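Long-range contacts in acidocalcisomal pyrophosphatase (Trypanosoma brucei brucei, PDB 5C5V), which probably hydrolyses inorganic pyrophosphate to phosphate in a magnesium-dependent reaction, and binds a pyrophosphate analogue together with magnesium ions: residues 90-95 with 118-123; 159-164 with 230-235; 194-199 with 224-229. One frame throughout, in Å; residues are numbered along the deposited sequence.

Contact 1: residues 90-95 with 118-123; sequences PYHQQQ and LETGRE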
loop_
_atom_site.group_PDB
_atom_site.type_symbol
_atom_site.label_atom_id
_atom_site.label_comp_id
_atom_site.label_asym_id
_atom_site.label_seq_id
_atom_site.Cartn_x
_atom_site.Cartn_y
_atom_site.Cartn_z
ATOM N N PRO A 90 11.103 -17.662 28.981
ATOM C CA PRO A 90 11.218 -18.906 28.205
ATOM C C PRO A 90 12.597 -19.023 27.551
ATOM O O PRO A 90 13.216 -20.086 27.619
ATOM C CB PRO A 90 10.102 -18.779 27.153
ATOM C CG PRO A 90 9.748 -17.317 27.115
ATOM C CD PRO A 90 9.988 -16.815 28.512
ATOM N N TYR A 91 13.070 -17.934 26.950
ATOM C CA TYR A 91 14.435 -17.872 26.430
ATOM C C TYR A 91 14.973 -16.457 26.592
ATOM O O TYR A 91 14.201 -15.511 26.738
ATOM C CB TYR A 91 14.477 -18.290 24.957
ATOM N N HIS A 92 16.291 -16.304 26.582
ATOM C CA HIS A 92 16.876 -14.976 26.695
ATOM C C HIS A 92 16.945 -14.314 25.331
ATOM O O HIS A 92 17.591 -14.823 24.419
ATOM C CB HIS A 92 18.274 -15.031 27.306
ATOM C CG HIS A 92 18.296 -15.473 28.734
ATOM N ND1 HIS A 92 19.423 -15.379 29.520
ATOM C CD2 HIS A 92 17.329 -16.000 29.523
ATOM C CE1 HIS A 92 19.154 -15.838 30.731
ATOM N NE2 HIS A 92 17.889 -16.220 30.759
ATOM N N GLN A 93 16.277 -13.181 25.189
ATOM C CA GLN A 93 16.359 -12.421 23.962
ATOM C C GLN A 93 17.744 -11.795 23.807
ATOM O O GLN A 93 18.315 -11.275 24.770
ATOM C CB GLN A 93 15.269 -11.351 23.934
ATOM C CG GLN A 93 15.168 -10.640 22.621
ATOM C CD GLN A 93 13.876 -9.849 22.481
ATOM O OE1 GLN A 93 13.330 -9.355 23.466
ATOM N NE2 GLN A 93 13.378 -9.743 21.257
ATOM N N GLN A 94 18.299 -11.891 22.601
ATOM C CA GLN A 94 19.575 -11.260 22.290
ATOM C C GLN A 94 19.337 -10.046 21.404
ATOM O O GLN A 94 18.732 -10.151 20.334
ATOM C CB GLN A 94 20.524 -12.242 21.593
ATOM C CG GLN A 94 20.682 -13.585 22.303
ATOM C CD GLN A 94 21.430 -13.460 23.603
ATOM O OE1 GLN A 94 22.389 -12.695 23.713
ATOM N NE2 GLN A 94 20.975 -14.185 24.610
ATOM N N GLN A 95 19.829 -8.895 21.837
ATOM C CA GLN A 95 19.716 -7.680 21.037
ATOM C C GLN A 95 20.917 -7.557 20.117
ATOM O O GLN A 95 22.054 -7.538 20.576
ATOM C CB GLN A 95 19.616 -6.450 21.942
ATOM C CG GLN A 95 19.719 -5.122 21.218
ATOM C CD GLN A 95 18.579 -4.898 20.258
ATOM O OE1 GLN A 95 17.410 -4.922 20.651
ATOM N NE2 GLN A 95 18.906 -4.693 18.988
ATOM N N LEU A 118 19.524 -9.567 26.902
ATOM C CA LEU A 118 18.643 -8.583 27.549
ATOM C C LEU A 118 18.304 -8.928 29.001
ATOM O O LEU A 118 17.790 -8.084 29.740
ATOM C CB LEU A 118 17.353 -8.403 26.743
ATOM C CG LEU A 118 17.580 -7.711 25.390
ATOM C CD1 LEU A 118 16.273 -7.287 24.756
ATOM C CD2 LEU A 118 18.507 -6.504 25.543
ATOM N N GLU A 119 18.584 -10.160 29.411
ATOM C CA GLU A 119 18.346 -10.573 30.785
ATOM C C GLU A 119 19.595 -10.404 31.650
ATOM O O GLU A 119 19.513 -9.929 32.793
ATOM C CB GLU A 119 17.847 -12.019 30.831
ATOM C CG GLU A 119 16.480 -12.227 30.161
ATOM C CD GLU A 119 15.426 -11.195 30.599
ATOM O OE1 GLU A 119 15.171 -11.067 31.821
ATOM O OE2 GLU A 119 14.834 -10.519 29.715
ATOM N N THR A 120 20.748 -10.807 31.126
ATOM C CA THR A 120 21.999 -10.673 31.866
ATOM C C THR A 120 22.674 -9.323 31.616
ATOM O O THR A 120 23.427 -8.834 32.450
ATOM C CB THR A 120 23.001 -11.781 31.490
ATOM O OG1 THR A 120 23.455 -11.568 30.144
ATOM C CG2 THR A 120 22.358 -13.164 31.610
ATOM N N GLY A 121 22.391 -8.712 30.471
ATOM C CA GLY A 121 23.024 -7.450 30.111
ATOM C C GLY A 121 24.449 -7.597 29.589
ATOM O O GLY A 121 25.067 -6.611 29.179
ATOM N N ARG A 122 24.975 -8.821 29.605
ATOM C CA ARG A 122 26.316 -9.088 29.083
ATOM C C ARG A 122 26.373 -8.968 27.551
ATOM O O ARG A 122 25.482 -9.434 26.840
ATOM C CB ARG A 122 26.800 -10.472 29.523
ATOM C CG ARG A 122 27.194 -10.553 31.004
ATOM C CD ARG A 122 27.883 -11.876 31.348
ATOM N N GLU A 123 27.405 -8.283 27.071
ATOM C CA GLU A 123 27.694 -8.133 25.647
ATOM C C GLU A 123 28.810 -9.047 25.170
ATOM O O GLU A 123 29.826 -9.185 25.839
ATOM C CB GLU A 123 28.092 -6.689 25.330
ATOM C CG GLU A 123 27.055 -5.831 24.639
ATOM C CD GLU A 123 27.663 -4.513 24.166
ATOM O OE1 GLU A 123 28.886 -4.322 24.383
ATOM O OE2 GLU A 123 26.938 -3.681 23.567
#

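Contact 2: residues 159-164 with 230-235; sequences PKWTRA and MTQFKV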
loop_
_atom_site.group_PDB
_atom_site.type_symbol
_atom_site.label_atom_id
_atom_site.label_comp_id
_atom_site.label_asym_id
_atom_site.label_seq_id
_atom_site.Cartn_x
_atom_site.Cartn_y
_atom_site.Cartn_z
ATOM N N PRO A 159 23.529 -0.399 0.558
ATOM C CA PRO A 159 22.194 0.174 0.507
ATOM C C PRO A 159 21.800 0.638 -0.889
ATOM O O PRO A 159 22.636 0.955 -1.733
ATOM C CB PRO A 159 22.288 1.364 1.467
ATOM C CG PRO A 159 23.432 1.023 2.371
ATOM C CD PRO A 159 24.408 0.366 1.449
ATOM N N LYS A 160 20.495 0.634 -1.100
ATOM C CA LYS A 160 19.858 1.200 -2.268
ATOM C C LYS A 160 20.474 2.564 -2.622
ATOM O O LYS A 160 20.678 3.408 -1.737
ATOM C CB LYS A 160 18.360 1.319 -1.967
ATOM C CG LYS A 160 17.435 1.539 -3.130
ATOM C CD LYS A 160 16.017 1.637 -2.575
ATOM C CE LYS A 160 14.984 1.716 -3.655
ATOM N NZ LYS A 160 14.853 0.405 -4.275
ATOM N N TRP A 161 20.804 2.749 -3.899
ATOM C CA TRP A 161 21.298 4.028 -4.430
ATOM C C TRP A 161 22.721 4.389 -4.013
ATOM O O TRP A 161 23.082 5.561 -4.040
ATOM C CB TRP A 161 20.375 5.179 -4.007
ATOM C CG TRP A 161 18.947 4.967 -4.366
ATOM C CD1 TRP A 161 18.462 4.458 -5.530
ATOM C CD2 TRP A 161 17.815 5.233 -3.536
ATOM N NE1 TRP A 161 17.089 4.403 -5.487
ATOM C CE2 TRP A 161 16.668 4.873 -4.268
ATOM C CE3 TRP A 161 17.661 5.732 -2.236
ATOM C CZ2 TRP A 161 15.382 4.995 -3.747
ATOM C CZ3 TRP A 161 16.384 5.849 -1.718
ATOM C CH2 TRP A 161 15.260 5.488 -2.477
ATOM N N THR A 162 23.513 3.408 -3.586
ATOM C CA THR A 162 24.899 3.686 -3.226
ATOM C C THR A 162 25.830 2.786 -4.026
ATOM O O THR A 162 25.371 1.883 -4.728
ATOM C CB THR A 162 25.137 3.503 -1.706
ATOM O OG1 THR A 162 25.063 2.113 -1.351
ATOM C CG2 THR A 162 24.096 4.298 -0.921
ATOM N N ARG A 163 27.134 3.027 -3.925
ATOM C CA ARG A 163 28.082 2.228 -4.692
ATOM C C ARG A 163 29.387 1.849 -3.965
ATOM O O ARG A 163 30.270 1.239 -4.573
ATOM C CB ARG A 163 28.424 2.959 -5.982
ATOM C CG ARG A 163 29.175 4.258 -5.786
ATOM C CD ARG A 163 29.465 4.896 -7.147
ATOM N NE ARG A 163 28.245 5.353 -7.807
ATOM C CZ ARG A 163 28.175 5.692 -9.091
ATOM N NH1 ARG A 163 29.258 5.618 -9.853
ATOM N NH2 ARG A 163 27.024 6.103 -9.623
ATOM N N ALA A 164 29.509 2.185 -2.681
ATOM C CA ALA A 164 30.625 1.667 -1.871
ATOM C C ALA A 164 30.393 0.178 -1.666
ATOM O O ALA A 164 29.347 -0.215 -1.160
ATOM C CB ALA A 164 30.738 2.387 -0.540
ATOM N N MET A 230 11.013 -0.597 -1.521
ATOM C CA MET A 230 11.187 0.816 -1.822
ATOM C C MET A 230 12.042 1.541 -0.790
ATOM O O MET A 230 12.483 2.654 -1.038
ATOM C CB MET A 230 9.827 1.502 -1.939
ATOM C CG MET A 230 9.161 1.689 -0.605
ATOM S SD MET A 230 7.445 2.235 -0.749
ATOM C CE MET A 230 7.148 2.508 1.015
ATOM N N THR A 231 12.282 0.902 0.359
ATOM C CA THR A 231 12.997 1.541 1.467
ATOM C C THR A 231 14.502 1.278 1.392
ATOM O O THR A 231 14.925 0.140 1.212
ATOM C CB THR A 231 12.505 1.042 2.842
ATOM O OG1 THR A 231 11.077 1.084 2.896
ATOM C CG2 THR A 231 13.078 1.893 3.958
ATOM N N GLN A 232 15.299 2.339 1.508
ATOM C CA GLN A 232 16.750 2.218 1.580
ATOM C C GLN A 232 17.168 1.772 2.978
ATOM O O GLN A 232 16.740 2.364 3.968
ATOM C CB GLN A 232 17.414 3.549 1.253
ATOM C CG GLN A 232 18.918 3.509 1.272
ATOM C CD GLN A 232 19.537 4.881 1.385
ATOM O OE1 GLN A 232 19.266 5.615 2.332
ATOM N NE2 GLN A 232 20.369 5.241 0.408
ATOM N N PHE A 233 18.027 0.766 3.062
ATOM C CA PHE A 233 18.525 0.287 4.354
ATOM C C PHE A 233 19.853 0.947 4.702
ATOM O O PHE A 233 20.499 1.556 3.837
ATOM C CB PHE A 233 18.701 -1.227 4.344
ATOM C CG PHE A 233 17.415 -1.995 4.186
ATOM C CD1 PHE A 233 16.210 -1.469 4.624
ATOM C CD2 PHE A 233 17.414 -3.255 3.630
ATOM C CE1 PHE A 233 15.023 -2.185 4.487
ATOM C CE2 PHE A 233 16.239 -3.969 3.497
ATOM C CZ PHE A 233 15.046 -3.428 3.925
ATOM N N LYS A 234 20.237 0.859 5.971
ATOM C CA LYS A 234 21.565 1.262 6.414
ATOM C C LYS A 234 22.589 0.158 6.141
ATOM O O LYS A 234 22.237 -1.020 6.048
ATOM C CB LYS A 234 21.553 1.597 7.910
ATOM C CG LYS A 234 21.219 3.032 8.244
ATOM C CD LYS A 234 19.948 3.493 7.562
ATOM C CE LYS A 234 19.662 4.984 7.864
ATOM N NZ LYS A 234 18.530 5.568 7.044
ATOM N N VAL A 235 23.858 0.527 6.022
ATOM C CA VAL A 235 24.919 -0.470 5.908
ATOM C C VAL A 235 24.945 -1.350 7.149
ATOM O O VAL A 235 24.987 -0.846 8.272
ATOM C CB VAL A 235 26.300 0.163 5.715
ATOM C CG1 VAL A 235 27.394 -0.913 5.826
ATOM C CG2 VAL A 235 26.370 0.871 4.369
#

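Contact 3: residues 194-199 with 224-229; sequences MMWNYG and DAVEIG. With MG (magnesium ion), chain G; MG (magnesium ion), chain E; 2PN (imidodiphosphoric acid), chain C.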
loop_
_atom_site.group_PDB
_atom_site.type_symbol
_atom_site.label_atom_id
_atom_site.label_comp_id
_atom_site.label_asym_id
_atom_site.label_seq_id
_atom_site.Cartn_x
_atom_site.Cartn_y
_atom_site.Cartn_z
ATOM N N MET A 194 24.247 0.694 -7.130
ATOM C CA MET A 194 23.389 -0.440 -6.846
ATOM C C MET A 194 22.017 0.152 -6.584
ATOM O O MET A 194 21.886 1.055 -5.765
ATOM C CB MET A 194 23.924 -1.238 -5.639
ATOM C CG MET A 194 23.012 -2.334 -5.096
ATOM S SD MET A 194 22.651 -3.605 -6.317
ATOM C CE MET A 194 24.299 -4.248 -6.617
ATOM N N MET A 195 21.004 -0.342 -7.284
ATOM C CA MET A 195 19.715 0.328 -7.318
ATOM C C MET A 195 18.683 -0.385 -6.471
ATOM O O MET A 195 17.501 -0.031 -6.485
ATOM C CB MET A 195 19.243 0.446 -8.773
ATOM C CG MET A 195 20.295 1.134 -9.624
ATOM S SD MET A 195 19.862 1.408 -11.349
ATOM C CE MET A 195 19.782 -0.290 -11.930
ATOM N N TRP A 196 19.149 -1.392 -5.738
ATOM C CA TRP A 196 18.354 -2.092 -4.741
ATOM C C TRP A 196 19.261 -2.374 -3.552
ATOM O O TRP A 196 20.485 -2.317 -3.682
ATOM C CB TRP A 196 17.783 -3.391 -5.303
ATOM C CG TRP A 196 17.111 -3.186 -6.621
ATOM C CD1 TRP A 196 15.803 -2.914 -6.828
ATOM C CD2 TRP A 196 17.735 -3.202 -7.912
ATOM N NE1 TRP A 196 15.559 -2.755 -8.173
ATOM C CE2 TRP A 196 16.732 -2.933 -8.860
ATOM C CE3 TRP A 196 19.040 -3.425 -8.356
ATOM C CZ2 TRP A 196 16.992 -2.881 -10.230
ATOM C CZ3 TRP A 196 19.302 -3.371 -9.715
ATOM C CH2 TRP A 196 18.282 -3.102 -10.638
ATOM N N ASN A 197 18.672 -2.664 -2.397
ATOM C CA ASN A 197 19.458 -3.076 -1.252
ATOM C C ASN A 197 20.134 -4.384 -1.587
ATOM O O ASN A 197 19.463 -5.354 -1.941
ATOM C CB ASN A 197 18.593 -3.241 -0.006
ATOM C CG ASN A 197 17.963 -1.949 0.437
ATOM O OD1 ASN A 197 18.652 -0.959 0.662
ATOM N ND2 ASN A 197 16.646 -1.954 0.581
ATOM N N TYR A 198 21.455 -4.401 -1.461
ATOM C CA TYR A 198 22.246 -5.563 -1.793
ATOM C C TYR A 198 22.982 -6.080 -0.554
ATOM O O TYR A 198 23.445 -5.297 0.270
ATOM C CB TYR A 198 23.239 -5.216 -2.898
ATOM C CG TYR A 198 24.074 -6.380 -3.356
ATOM C CD1 TYR A 198 23.577 -7.305 -4.269
ATOM C CD2 TYR A 198 25.358 -6.566 -2.867
ATOM C CE1 TYR A 198 24.349 -8.377 -4.688
ATOM C CE2 TYR A 198 26.133 -7.637 -3.279
ATOM C CZ TYR A 198 25.624 -8.530 -4.186
ATOM O OH TYR A 198 26.391 -9.585 -4.600
ATOM N N GLY A 199 23.082 -7.396 -0.422
ATOM C CA GLY A 199 23.757 -7.976 0.724
ATOM C C GLY A 199 23.845 -9.484 0.663
ATOM O O GLY A 199 24.080 -10.062 -0.389
ATOM N N ASP A 224 24.203 -14.348 -2.098
ATOM C CA ASP A 224 23.905 -12.946 -2.358
ATOM C C ASP A 224 22.411 -12.704 -2.518
ATOM O O ASP A 224 21.701 -13.518 -3.097
ATOM C CB ASP A 224 24.652 -12.472 -3.608
ATOM C CG ASP A 224 26.168 -12.490 -3.430
ATOM O OD1 ASP A 224 26.656 -12.112 -2.343
ATOM O OD2 ASP A 224 26.864 -12.892 -4.380
ATOM N N ALA A 225 21.940 -11.573 -2.006
ATOM C CA ALA A 225 20.525 -11.239 -2.078
ATOM C C ALA A 225 20.296 -9.808 -2.584
ATOM O O ALA A 225 21.040 -8.885 -2.245
ATOM C CB ALA A 225 19.867 -11.432 -0.717
ATOM N N VAL A 226 19.264 -9.643 -3.404
ATOM C CA VAL A 226 18.844 -8.322 -3.847
ATOM C C VAL A 226 17.466 -8.042 -3.270
ATOM O O VAL A 226 16.501 -8.737 -3.592
ATOM C CB VAL A 226 18.797 -8.232 -5.387
ATOM C CG1 VAL A 226 18.719 -6.780 -5.823
ATOM C CG2 VAL A 226 20.024 -8.898 -5.982
ATOM N N GLU A 227 17.357 -7.039 -2.413
ATOM C CA GLU A 227 16.060 -6.720 -1.828
ATOM C C GLU A 227 15.394 -5.559 -2.592
ATOM O O GLU A 227 15.940 -4.460 -2.672
ATOM C CB GLU A 227 16.222 -6.389 -0.343
ATOM C CG GLU A 227 14.924 -6.319 0.429
ATOM C CD GLU A 227 14.191 -5.000 0.215
ATOM O OE1 GLU A 227 14.866 -3.953 0.083
ATOM O OE2 GLU A 227 12.940 -5.008 0.193
ATOM N N ILE A 228 14.218 -5.807 -3.155
ATOM C CA ILE A 228 13.670 -4.896 -4.178
ATOM C C ILE A 228 12.622 -3.926 -3.641
ATOM O O ILE A 228 11.970 -3.240 -4.401
ATOM C CB ILE A 228 13.042 -5.683 -5.340
ATOM C CG1 ILE A 228 11.832 -6.473 -4.850
ATOM C CG2 ILE A 228 14.070 -6.605 -5.984
ATOM C CD1 ILE A 228 11.234 -7.392 -5.896
ATOM N N GLY A 229 12.471 -3.866 -2.324
ATOM C CA GLY A 229 11.508 -2.957 -1.728
ATOM C C GLY A 229 11.873 -1.503 -1.973
ATOM O O GLY A 229 12.912 -1.206 -2.569
HETATM MG MG MG G . 28.531 -11.538 -2.112
HETATM MG MG MG E . 28.725 -13.605 -4.632
HETATM P P1 2PN C . 31.300 -9.200 -6.479
HETATM O O1 2PN C . 32.620 -8.988 -5.694
HETATM O O2 2PN C . 31.433 -10.503 -7.313
HETATM O O3 2PN C . 31.013 -7.939 -7.341
HETATM N N1 2PN C . 30.062 -9.315 -5.417
HETATM P P2 2PN C . 29.809 -10.586 -4.414
HETATM O O4 2PN C . 31.097 -10.889 -3.566
HETATM O O5 2PN C . 29.505 -11.786 -5.288
HETATM O O6 2PN C . 28.689 -10.298 -3.515
HETATM O O HOH W 1 28.033 -15.191 -3.249
HETATM O O HOH W 2 29.643 -12.979 -3.056
HETATM O O HOH W 3 28.316 -12.835 -0.195
HETATM O O HOH W 4 30.223 -10.610 -0.945
HETATM O O HOH W 5 27.337 -10.342 -0.907
#

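Contact 1: residues 90-95 with 118-123
His92 lays one face of its imidazole over the aliphatic stem of Glu119. This is a CH-pi contact: Glu119 CB sits 3.9 Å from the centroid of the His92 ring, 8° off the ring normal. The next carbon, Glu119 CG, is also over that face, 3.9 Å from His92 CD2. Glu119 then bends at chi2 (-48°), which carries its carboxylate away from the imidazole to a salt bridge with Arg11 of helix 3-14. Ring and carboxylate planes stand 62° apart, so the two groups do not stack.

The other half of the contact is Leu118. Its backbone N gives a nearly straight hydrogen bond of 3.0 Å to Gln93 O. Its side chain lies alongside that of Gln93, both pointing the same way. One methyl, Leu118 CD1, comes within 3.8 Å of Gln93 OE1. The other, Leu118 CD2, meets Gln95 CB at 3.8 Å.

The contact closes the open end of the hairpin of strands 94-101 and 110-117, where the chain turns toward strand 123-126. Thr120 shapes that turn: its OG1 accepts from Arg122 N in an ST turn. Asp117 ties both sides, bonding His92 and Gln94 through OD1 and the backbone of Glu119 and Thr120 through OD2. Gln94 and Gln95 pair with a strand of the second subunit in a parallel ladder, which continues the sheet across the interface.

Carbon of Glu119 covers one face of the imidazole, while Leu118 packs against oxygen and carbon of the two glutamines. The salt bridge to Arg11 probably offsets the glutamate charge and ties this turn to helix 3-14.

Contact 2: residues 159-164 with 230-235
Pro159 O is gripped twice by Thr162, while the ring of Pro159 rests against Phe233 and Val235. Thr162 OG1 donates to Pro159 O at 2.7 Å and Thr162 N at 3.2 Å, both from the same face of the carbonyl plane. The backbone bond closes a type II beta turn from Pro159 to Thr162. Trp161 takes the positive-phi position of the turn (phi 72°), and Trp161 and Thr162 both face Met194 in a G1 beta bulge. The turn follows strand 152-156 in the pyrophosphatase fold and packs on the loop that leads into strand 238-251.

Gln232 joins the two loops. Its CG is anti to the backbone N (chi1 -179°) and the chain runs on extended, which brings the amide to the carbonyl of Lys160. Gln232 NE2 donates to Lys160 O at 2.8 Å. The bond is almost straight at 173°, and the acceptor lies in the amide plane. The same amide crosses the indole of Trp161 at a slant, its NE2 3.8 Å from Trp161 CE3.

Pro159 is tightly seated. Its CB is only 3.0 Å from Phe233 O, and Val235 CG2 touches Pro159 CD at 3.6 Å. Beside it, Asn197 OD1 takes the backbone N-H groups of both Lys160 and Phe233, which holds the two loops in step.

The Lys160 chain passes over one face of Trp161, with CG above the ring centre. It stays extended until chi4, where it bends; Lys160 CE lies 3.7 Å from Met230 O, and NZ bonds to Gly229 O.

Contact 3: residues 194-199 with 224-229
Asn197 and Glu227 are a hydrogen-bonded pair of adjacent antiparallel strands; their side chains lie side by side on one face of the sheet. Asn197 ND2 donates to Glu227 OE1 at 2.7 Å, with amide and carboxylate nearly coplanar. Glu227 OE2 is held by Gly229 N and Ser263 N, which should fix the carboxylate's rotation. This end is closely packed, side chain directly on its neighbours: Trp196 CB lies 3.4 Å from Glu227 O and 3.6 Å from Val226 CG1. The backbone ladder is uneven. Glu227 N to Asn197 O is short at 2.7 Å, but the return bond from Asn197 N is weak.

At the other end, ligand, metal and bound waters take over. Tyr198 has CG anti to its N (chi1 -178°) and reaches obliquely off the sheet to the imidodiphosphate, which it meets at the ring edge, in plane. Its OH donates to O6 at 2.6 Å. Asp224 bridges two magnesium ions, one on OD1 and one on OD2, each at 2.0 Å. The ion on OD1 carries four waters besides the ligand's O6. Asp219 and Asp256 share the magnesium on OD2, and Lys258 also bonds to OD2.

Within the sheet, strand 197-200 lies between strands 152-156 and 224-227. The latter pairs in parallel with strand 254-263, and helix 285-295 covers Trp196.

How the contacts relate
Contacts 2 and 3 form one unit, while contact 1 is remote. The centres of contacts 2 and 3 are 8 Å apart, and they touch: Asn197 ND2 of contact 3 reaches Thr231 O of contact 2 at 2.8 Å. Along the chain, both segments of contact 3 fall between those of contact 2. Contact 3 supplies the active site with Tyr198 and Asp224. Contact 2 lies farther back and meets the site through contact 3. The side chain of Pro159 is about 13 Å from the bound imidodiphosphoric acid. Contact 1 lies across the chain's centre, about 30 Å from both by centres, at the end of the hairpin and beside the second subunit.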